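Local coordinates for protein branched-chain phosphotransacylase (Enterococcus faecalis, PDB 1YCO) that probably transfers branched-chain acyl groups between coenzyme A and phosphate, at residues V33-N37 and D53-V57; T113-D118 and A213-V218; H147-L153 and Q181-G187. All blocks are in the same frame, centred on the assembly; numbering follows the deposited sequence.

Contact 1: V33-N37 and D53-V57; sequences VFDTN and DEAAV
V57 and T36 supply most of the contact between 33-37 and 53-57, largely through their methyls. V57 CG1, anti to the backbone N (chi1 -179°), lies against the backbone of F34, 3.3 Å from F34 O, and also touches F34 CB at 3.8 Å. V57 CG2 faces the residue after the strand and meets T36 CG2 at 3.6 Å. A beta-branched residue suits this place, since its two methyls can meet F34 and, just past the strand's end, T36 at once. The ring of F34 itself leads on to E60, A61 and L64, farther along helix 54-66. The T36 methyl also rests on the backbone of D53, with T36 CG2 3.3 Å from D53 C.

The setting is the C-terminal end of strand 29-35, in a parallel sheet, where the first turn of helix 54-66 packs against the strand.

Polar contact between the segments is slight: T36 OG1 gives a weak hydrogen bond to E54 OE1 at 3.3 Å, the two side chains crossing at about a right angle. The firmer polar bonds lie within each segment. D35 OD1 accepts from N37 N at 3.0 Å, from above the carboxylate plane, and closes an Asx turn as the strand ends. D53 is the N-cap of the helix, its OD2 accepting from A55 N at 3.2 Å; a short acidic side chain is well placed to take up an amide of the first turn.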
loop_
_atom_site.group_PDB
_atom_site.type_symbol
_atom_site.label_atom_id
_atom_site.label_comp_id
_atom_site.label_asym_id
_atom_site.label_seq_id
_atom_site.Cartn_x
_atom_site.Cartn_y
_atom_site.Cartn_z
ATOM N N VAL A 33 7.464 -16.798 -30.663
ATOM C CA VAL A 33 6.577 -15.649 -30.662
ATOM C C VAL A 33 5.466 -15.697 -31.698
ATOM O O VAL A 33 5.702 -16.046 -32.853
ATOM C CB VAL A 33 7.378 -14.358 -30.916
ATOM C CG1 VAL A 33 6.446 -13.151 -30.904
ATOM C CG2 VAL A 33 8.475 -14.216 -29.872
ATOM N N PHE A 34 4.261 -15.320 -31.279
ATOM C CA PHE A 34 3.103 -15.284 -32.167
ATOM C C PHE A 34 2.617 -13.842 -32.219
ATOM O O PHE A 34 2.510 -13.189 -31.184
ATOM C CB PHE A 34 1.961 -16.154 -31.631
ATOM C CG PHE A 34 2.375 -17.540 -31.241
ATOM C CD1 PHE A 34 3.092 -17.760 -30.071
ATOM C CD2 PHE A 34 2.013 -18.632 -32.024
ATOM C CE1 PHE A 34 3.441 -19.049 -29.680
ATOM C CE2 PHE A 34 2.357 -19.926 -31.644
ATOM C CZ PHE A 34 3.072 -20.134 -30.466
ATOM N N ASP A 35 2.315 -13.336 -33.406
ATOM C CA ASP A 35 1.847 -11.959 -33.501
ATOM C C ASP A 35 1.214 -11.669 -34.861
ATOM O O ASP A 35 1.531 -12.311 -35.864
ATOM C CB ASP A 35 3.024 -10.993 -33.266
ATOM C CG ASP A 35 2.589 -9.643 -32.690
ATOM O OD1 ASP A 35 1.497 -9.153 -33.059
ATOM O OD2 ASP A 35 3.359 -9.064 -31.883
ATOM N N THR A 36 0.312 -10.698 -34.884
ATOM C CA THR A 36 -0.332 -10.300 -36.120
ATOM C C THR A 36 0.574 -9.289 -36.810
ATOM O O THR A 36 0.420 -9.020 -37.998
ATOM C CB THR A 36 -1.707 -9.658 -35.858
ATOM O OG1 THR A 36 -1.589 -8.690 -34.805
ATOM C CG2 THR A 36 -2.720 -10.720 -35.462
ATOM N N ASN A 37 1.519 -8.734 -36.054
ATOM C CA ASN A 37 2.472 -7.749 -36.576
ATOM C C ASN A 37 3.612 -8.475 -37.284
ATOM O O ASN A 37 3.938 -9.607 -36.932
ATOM C CB ASN A 37 3.036 -6.905 -35.427
ATOM C CG ASN A 37 3.801 -5.680 -35.913
ATOM O OD1 ASN A 37 3.244 -4.821 -36.604
ATOM N ND2 ASN A 37 5.077 -5.591 -35.549
ATOM N N ASP A 53 -5.408 -12.887 -36.548
ATOM C CA ASP A 53 -5.871 -11.867 -35.610
ATOM C C ASP A 53 -5.419 -12.183 -34.182
ATOM O O ASP A 53 -4.781 -13.204 -33.935
ATOM C CB ASP A 53 -7.403 -11.753 -35.650
ATOM C CG ASP A 53 -7.941 -10.743 -34.640
ATOM O OD1 ASP A 53 -7.599 -9.540 -34.749
ATOM O OD2 ASP A 53 -8.704 -11.152 -33.731
ATOM N N GLU A 54 -5.761 -11.296 -33.255
ATOM C CA GLU A 54 -5.403 -11.448 -31.854
ATOM C C GLU A 54 -5.966 -12.736 -31.259
ATOM O O GLU A 54 -5.259 -13.464 -30.561
ATOM C CB GLU A 54 -5.899 -10.236 -31.059
ATOM C CG GLU A 54 -5.275 -8.912 -31.512
ATOM C CD GLU A 54 -3.757 -8.908 -31.388
ATOM O OE1 GLU A 54 -3.108 -7.975 -31.915
ATOM O OE2 GLU A 54 -3.211 -9.841 -30.759
ATOM N N ALA A 55 -7.236 -13.017 -31.542
ATOM C CA ALA A 55 -7.876 -14.227 -31.037
ATOM C C ALA A 55 -7.060 -15.435 -31.471
ATOM O O ALA A 55 -6.929 -16.415 -30.733
ATOM C CB ALA A 55 -9.295 -14.333 -31.566
ATOM N N ALA A 56 -6.506 -15.353 -32.676
ATOM C CA ALA A 56 -5.687 -16.432 -33.209
ATOM C C ALA A 56 -4.348 -16.496 -32.463
ATOM O O ALA A 56 -3.921 -17.573 -32.031
ATOM C CB ALA A 56 -5.459 -16.223 -34.705
ATOM N N VAL A 57 -3.709 -15.333 -32.307
ATOM C CA VAL A 57 -2.425 -15.197 -31.616
ATOM C C VAL A 57 -2.493 -15.839 -30.235
ATOM O O VAL A 57 -1.646 -16.658 -29.863
ATOM C CB VAL A 57 -2.031 -13.694 -31.407
ATOM C CG1 VAL A 57 -0.684 -13.594 -30.702
ATOM C CG2 VAL A 57 -1.985 -12.967 -32.739
#

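Contact 2: T113-D118 and A213-V218; sequences TFLLTD and ADILVV
F114 and L216 make the tightest side-chain contact between 113-118 and 213-218. L216 CD1 sits over one face of the F114 ring, displaced toward its rim, 3.8 Å from the ring centroid and 27° off the normal: a CH-pi contact. The CB of F114 already points toward 213-218; with CG between the backbone N and the carbonyl carbon (chi1 61°), the ring presents a face to L216 CD1. A flat aromatic gives the leucine methyl a broad surface, and L191 and A194 of helix 191-195 also touch L216.

The backbones are joined as parallel strands, with L115 opposite I215, L116 opposite L216 and T117 opposite V217. Donors come from each strand in turn, as in any parallel ladder: L115 N bonds to D214 O, L216 N to L115 O at 2.7 Å, and T117 N to L216 O. On the face bearing L115, I215, T117 and V217, branched side chains pack against their partners: L115 CB meets I215 CG1, while T117 and V217 lie side by side, their CG2 methyls 3.9 Å apart. T117 is at home there because its hydroxyl bonds to H102 O, leaving its methyl to the apolar contact.

At the N-terminal end the pairing is looser. One water weakly links the carbonyl oxygens of T113 and A213. A second donates to D214 OD1 at 2.8 Å and only weakly to T113 O, whereas D214 OD2 takes the backbone N of K150. Backbone bonding between the segments also stops after T117, where V218 CG2 packs on T117 O at 3.4 Å.

Far apart in sequence, 113-117 and 215-217 lie side by side as a parallel pair inside a mixed sheet, flanked by helix 127-143, as is characteristic of an alpha/beta domain.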
loop_
_atom_site.group_PDB
_atom_site.type_symbol
_atom_site.label_atom_id
_atom_site.label_comp_id
_atom_site.label_asym_id
_atom_site.label_seq_id
_atom_site.Cartn_x
_atom_site.Cartn_y
_atom_site.Cartn_z
ATOM N N THR A 113 13.957 -10.606 1.423
ATOM C CA THR A 113 13.158 -11.131 0.339
ATOM C C THR A 113 11.858 -11.744 0.828
ATOM O O THR A 113 11.778 -12.260 1.942
ATOM C CB THR A 113 13.936 -12.203 -0.424
ATOM O OG1 THR A 113 15.219 -11.684 -0.786
ATOM C CG2 THR A 113 13.191 -12.613 -1.684
ATOM N N PHE A 114 10.833 -11.685 -0.015
ATOM C CA PHE A 114 9.544 -12.260 0.338
ATOM C C PHE A 114 8.551 -12.266 -0.811
ATOM O O PHE A 114 8.676 -11.520 -1.779
ATOM C CB PHE A 114 8.934 -11.517 1.527
ATOM C CG PHE A 114 8.668 -10.064 1.270
ATOM C CD1 PHE A 114 7.616 -9.661 0.457
ATOM C CD2 PHE A 114 9.454 -9.092 1.878
ATOM C CE1 PHE A 114 7.351 -8.313 0.256
ATOM C CE2 PHE A 114 9.193 -7.740 1.681
ATOM C CZ PHE A 114 8.140 -7.350 0.870
ATOM N N LEU A 115 7.551 -13.124 -0.686
ATOM C CA LEU A 115 6.529 -13.208 -1.698
ATOM C C LEU A 115 5.355 -12.332 -1.266
ATOM O O LEU A 115 5.074 -12.182 -0.076
ATOM C CB LEU A 115 6.093 -14.665 -1.887
ATOM C CG LEU A 115 7.203 -15.692 -2.186
ATOM C CD1 LEU A 115 6.557 -17.057 -2.483
ATOM C CD2 LEU A 115 8.030 -15.257 -3.390
ATOM N N LEU A 116 4.716 -11.717 -2.250
ATOM C CA LEU A 116 3.564 -10.866 -2.032
ATOM C C LEU A 116 2.448 -11.472 -2.862
ATOM O O LEU A 116 2.641 -11.784 -4.041
ATOM C CB LEU A 116 3.842 -9.444 -2.522
ATOM C CG LEU A 116 2.671 -8.446 -2.475
ATOM C CD1 LEU A 116 2.134 -8.301 -1.065
ATOM C CD2 LEU A 116 3.151 -7.103 -3.005
ATOM N N THR A 117 1.278 -11.652 -2.276
ATOM C CA THR A 117 0.262 -12.234 -3.097
ATOM C C THR A 117 -1.122 -11.669 -3.161
ATOM O O THR A 117 -1.789 -11.316 -2.178
ATOM C CB THR A 117 0.151 -13.764 -2.896
ATOM O OG1 THR A 117 -0.971 -14.239 -3.638
ATOM C CG2 THR A 117 -0.009 -14.118 -1.449
ATOM N N ASP A 118 -1.484 -11.610 -4.429
ATOM C CA ASP A 118 -2.722 -11.181 -4.987
ATOM C C ASP A 118 -3.050 -9.722 -5.094
ATOM O O ASP A 118 -3.939 -9.217 -4.432
ATOM C CB ASP A 118 -3.861 -11.969 -4.390
ATOM C CG ASP A 118 -4.711 -12.605 -5.474
ATOM O OD1 ASP A 118 -5.724 -13.258 -5.130
ATOM O OD2 ASP A 118 -4.353 -12.429 -6.669
ATOM N N ALA A 213 8.651 -12.654 7.941
ATOM C CA ALA A 213 7.707 -13.399 7.105
ATOM C C ALA A 213 8.257 -13.685 5.715
ATOM O O ALA A 213 8.983 -12.874 5.145
ATOM C CB ALA A 213 6.404 -12.638 6.984
ATOM N N ASP A 214 7.894 -14.836 5.164
ATOM C CA ASP A 214 8.364 -15.218 3.837
ATOM C C ASP A 214 7.358 -14.880 2.742
ATOM O O ASP A 214 7.704 -14.732 1.566
ATOM C CB ASP A 214 8.676 -16.706 3.823
ATOM C CG ASP A 214 9.747 -17.063 4.814
ATOM O OD1 ASP A 214 10.883 -16.581 4.638
ATOM O OD2 ASP A 214 9.455 -17.812 5.771
ATOM N N ILE A 215 6.104 -14.767 3.148
ATOM C CA ILE A 215 5.036 -14.454 2.233
ATOM C C ILE A 215 4.087 -13.487 2.908
ATOM O O ILE A 215 3.692 -13.674 4.065
ATOM C CB ILE A 215 4.224 -15.707 1.863
ATOM C CG1 ILE A 215 5.134 -16.746 1.217
ATOM C CG2 ILE A 215 3.058 -15.319 0.939
ATOM C CD1 ILE A 215 4.454 -18.058 0.930
ATOM N N LEU A 216 3.709 -12.451 2.180
ATOM C CA LEU A 216 2.772 -11.486 2.718
ATOM C C LEU A 216 1.488 -11.699 1.929
ATOM O O LEU A 216 1.527 -11.843 0.717
ATOM C CB LEU A 216 3.295 -10.066 2.517
ATOM C CG LEU A 216 4.665 -9.684 3.101
ATOM C CD1 LEU A 216 4.987 -8.228 2.748
ATOM C CD2 LEU A 216 4.663 -9.871 4.616
ATOM N N VAL A 217 0.366 -11.760 2.638
ATOM C CA VAL A 217 -0.950 -11.931 2.033
ATOM C C VAL A 217 -1.825 -10.710 2.385
ATOM O O VAL A 217 -2.107 -10.438 3.558
ATOM C CB VAL A 217 -1.652 -13.220 2.545
ATOM C CG1 VAL A 217 -2.990 -13.418 1.838
ATOM C CG2 VAL A 217 -0.767 -14.417 2.317
ATOM N N VAL A 218 -2.237 -9.977 1.352
ATOM C CA VAL A 218 -3.066 -8.785 1.504
ATOM C C VAL A 218 -4.546 -9.126 1.433
ATOM O O VAL A 218 -4.919 -10.191 0.967
ATOM C CB VAL A 218 -2.756 -7.747 0.417
ATOM C CG1 VAL A 218 -1.303 -7.295 0.544
ATOM C CG2 VAL A 218 -3.016 -8.356 -0.954
HETATM O O HOH W 1 11.551 -15.664 2.101
HETATM O O HOH W 2 12.324 -12.944 5.228
HETATM O O HOH W 3 -5.180 -11.154 -1.551
#

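Contact 3: H147-L153 and Q181-G187; sequences HHPKIAL and QEATVFG
H148 reaches across from 147-153 to cover the turn that leads into strand 184-187, meeting Q181, E182, A183 and T184. Its CG stands anti to the backbone N (chi1 -161°), which swings the ring over the facing chain. CB begins the approach near E182 O, and CG stays near the same oxygen. Farther out the ring lies over A183 CA, 3.7 Å from centroid to carbon and 24° off the normal, a CH-pi contact. ND1 of H148 lies 3.1 Å from both Q181 O and E182 O. CE1 of H148 comes to Q181 O, 3.0 Å away near the ring plane. On the other side of the ring CD2 lies close to T184 OG1, and H148 NE2 shares a hydrogen bond of 2.9 Å with T184 OG1; either may be the donor. Histidine suits the place in offering a flat face to the backbone and a polar nitrogen at its tip.

Beyond the ring the two strands pair in parallel, K150 opposite T184, I151 opposite V185 and A152 opposite F186. The ladder runs from T184 N to P149 O, then I151 N to T184 O at 2.7 Å, F186 N to I151 O, and L153 N to F186 O. On the side of I151 and V185 the side chains run together, I151 CD1 touching V185 CG2 at 4.0 Å, and L153 CD1 meets V185 CG1. G187, having no side chain, lets its CA approach L153 CB closely.

The apolar face turns to two helices: I151 packs on V134 and K138 of helix 127-143, L153 on A170 and V173 of helix 165-177, and V185 on F177. Helix 165-177 is the crossover of the beta-alpha-beta unit formed with strands 150-154 and 184-189, while strand 215-217 borders 150-154 on its other side.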
loop_
_atom_site.group_PDB
_atom_site.type_symbol
_atom_site.label_atom_id
_atom_site.label_comp_id
_atom_site.label_asym_id
_atom_site.label_seq_id
_atom_site.Cartn_x
_atom_site.Cartn_y
_atom_site.Cartn_z
ATOM N N HIS A 147 10.798 -24.887 2.831
ATOM C CA HIS A 147 9.971 -25.955 3.386
ATOM C C HIS A 147 8.863 -25.491 4.341
ATOM O O HIS A 147 7.713 -25.919 4.211
ATOM C CB HIS A 147 10.858 -26.973 4.105
ATOM C CG HIS A 147 11.865 -27.634 3.212
ATOM N ND1 HIS A 147 11.548 -28.685 2.379
ATOM C CD2 HIS A 147 13.186 -27.394 3.031
ATOM C CE1 HIS A 147 12.631 -29.067 1.725
ATOM N NE2 HIS A 147 13.639 -28.301 2.104
ATOM N N HIS A 148 9.210 -24.635 5.302
ATOM C CA HIS A 148 8.243 -24.131 6.281
ATOM C C HIS A 148 8.127 -22.604 6.247
ATOM O O HIS A 148 8.549 -21.917 7.174
ATOM C CB HIS A 148 8.645 -24.571 7.695
ATOM C CG HIS A 148 7.525 -24.495 8.687
ATOM N ND1 HIS A 148 6.497 -25.415 8.717
ATOM C CD2 HIS A 148 7.239 -23.579 9.643
ATOM C CE1 HIS A 148 5.626 -25.068 9.649
ATOM N NE2 HIS A 148 6.052 -23.959 10.225
ATOM N N PRO A 149 7.533 -22.055 5.178
ATOM C CA PRO A 149 7.359 -20.607 5.014
ATOM C C PRO A 149 6.433 -19.898 6.001
ATOM O O PRO A 149 5.385 -20.423 6.378
ATOM C CB PRO A 149 6.841 -20.492 3.586
ATOM C CG PRO A 149 6.043 -21.747 3.433
ATOM C CD PRO A 149 6.980 -22.775 4.018
ATOM N N LYS A 150 6.827 -18.699 6.408
ATOM C CA LYS A 150 6.011 -17.908 7.306
ATOM C C LYS A 150 5.078 -17.070 6.439
ATOM O O LYS A 150 5.512 -16.342 5.537
ATOM C CB LYS A 150 6.887 -17.028 8.205
ATOM C CG LYS A 150 7.786 -17.855 9.122
ATOM C CD LYS A 150 8.488 -17.042 10.177
ATOM C CE LYS A 150 9.481 -17.920 10.954
ATOM N NZ LYS A 150 9.917 -17.317 12.259
ATOM N N ILE A 151 3.783 -17.208 6.714
ATOM C CA ILE A 151 2.740 -16.520 5.970
ATOM C C ILE A 151 1.959 -15.582 6.872
ATOM O O ILE A 151 1.181 -15.999 7.738
ATOM C CB ILE A 151 1.793 -17.544 5.317
ATOM C CG1 ILE A 151 2.648 -18.550 4.520
ATOM C CG2 ILE A 151 0.790 -16.842 4.416
ATOM C CD1 ILE A 151 1.870 -19.686 3.885
ATOM N N ALA A 152 2.191 -14.301 6.645
ATOM C CA ALA A 152 1.559 -13.248 7.391
ATOM C C ALA A 152 0.324 -12.711 6.682
ATOM O O ALA A 152 0.373 -12.325 5.507
ATOM C CB ALA A 152 2.561 -12.116 7.627
ATOM N N LEU A 153 -0.782 -12.706 7.416
ATOM C CA LEU A 153 -2.052 -12.196 6.922
ATOM C C LEU A 153 -2.095 -10.743 7.372
ATOM O O LEU A 153 -2.338 -10.441 8.540
ATOM C CB LEU A 153 -3.201 -12.990 7.535
ATOM C CG LEU A 153 -3.034 -14.493 7.301
ATOM C CD1 LEU A 153 -4.208 -15.252 7.913
ATOM C CD2 LEU A 153 -2.958 -14.756 5.793
ATOM N N GLN A 181 0.991 -28.482 9.606
ATOM C CA GLN A 181 2.343 -28.144 10.057
ATOM C C GLN A 181 3.282 -27.839 8.883
ATOM O O GLN A 181 4.498 -27.764 9.055
ATOM C CB GLN A 181 2.922 -29.293 10.894
ATOM C CG GLN A 181 2.303 -29.463 12.286
ATOM C CD GLN A 181 2.818 -28.444 13.307
ATOM O OE1 GLN A 181 4.011 -28.429 13.644
ATOM N NE2 GLN A 181 1.916 -27.587 13.804
ATOM N N GLU A 182 2.713 -27.667 7.696
ATOM C CA GLU A 182 3.508 -27.369 6.514
ATOM C C GLU A 182 4.027 -25.932 6.516
ATOM O O GLU A 182 5.075 -25.647 5.939
ATOM C CB GLU A 182 2.686 -27.630 5.250
ATOM C CG GLU A 182 2.423 -29.097 4.983
ATOM C CD GLU A 182 1.658 -29.321 3.702
ATOM O OE1 GLU A 182 0.449 -28.986 3.671
ATOM O OE2 GLU A 182 2.268 -29.824 2.725
ATOM N N ALA A 183 3.301 -25.031 7.168
ATOM C CA ALA A 183 3.726 -23.633 7.238
ATOM C C ALA A 183 3.115 -22.911 8.424
ATOM O O ALA A 183 2.166 -23.392 9.043
ATOM C CB ALA A 183 3.358 -22.902 5.947
ATOM N N THR A 184 3.677 -21.756 8.744
ATOM C CA THR A 184 3.162 -20.959 9.837
ATOM C C THR A 184 2.361 -19.797 9.246
ATOM O O THR A 184 2.929 -18.890 8.644
ATOM C CB THR A 184 4.299 -20.396 10.716
ATOM O OG1 THR A 184 5.055 -21.478 11.273
ATOM C CG2 THR A 184 3.724 -19.560 11.846
ATOM N N VAL A 185 1.042 -19.848 9.405
ATOM C CA VAL A 185 0.151 -18.805 8.905
ATOM C C VAL A 185 -0.426 -18.032 10.092
ATOM O O VAL A 185 -1.057 -18.624 10.970
ATOM C CB VAL A 185 -1.025 -19.414 8.090
ATOM C CG1 VAL A 185 -1.828 -18.313 7.427
ATOM C CG2 VAL A 185 -0.495 -20.379 7.033
ATOM N N PHE A 186 -0.205 -16.715 10.124
ATOM C CA PHE A 186 -0.715 -15.872 11.216
ATOM C C PHE A 186 -1.122 -14.442 10.839
ATOM O O PHE A 186 -0.463 -13.782 10.039
ATOM C CB PHE A 186 0.304 -15.767 12.354
ATOM C CG PHE A 186 -0.204 -14.981 13.537
ATOM C CD1 PHE A 186 -1.124 -15.551 14.418
ATOM C CD2 PHE A 186 0.179 -13.666 13.738
ATOM C CE1 PHE A 186 -1.660 -14.826 15.476
ATOM C CE2 PHE A 186 -0.352 -12.931 14.794
ATOM C CZ PHE A 186 -1.277 -13.521 15.664
ATOM N N GLY A 187 -2.190 -13.976 11.472
ATOM C CA GLY A 187 -2.707 -12.638 11.265
ATOM C C GLY A 187 -3.789 -12.421 12.319
ATOM O O GLY A 187 -4.233 -13.385 12.937
#

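In the fold
From the N terminus, the chain first closes contact 1, a short loop through strand 47-50 that ties strand 29-35 of the five-stranded parallel sheet to the start of helix 54-66. Contact 2 opens later, at strand 113-117, and closes only with strand 215-217. Contact 3 is nested inside that loop, its own crossover running through helix 165-177. Contacts 2 and 3 lie in one mixed sheet, their centres about 10 Å apart, and meet where K150 O faces the backbone amides of D214 and I215. Contact 1 belongs to the other sheet, its centre about 34 Å from that of contact 2, on the opposite side of the chain's centre.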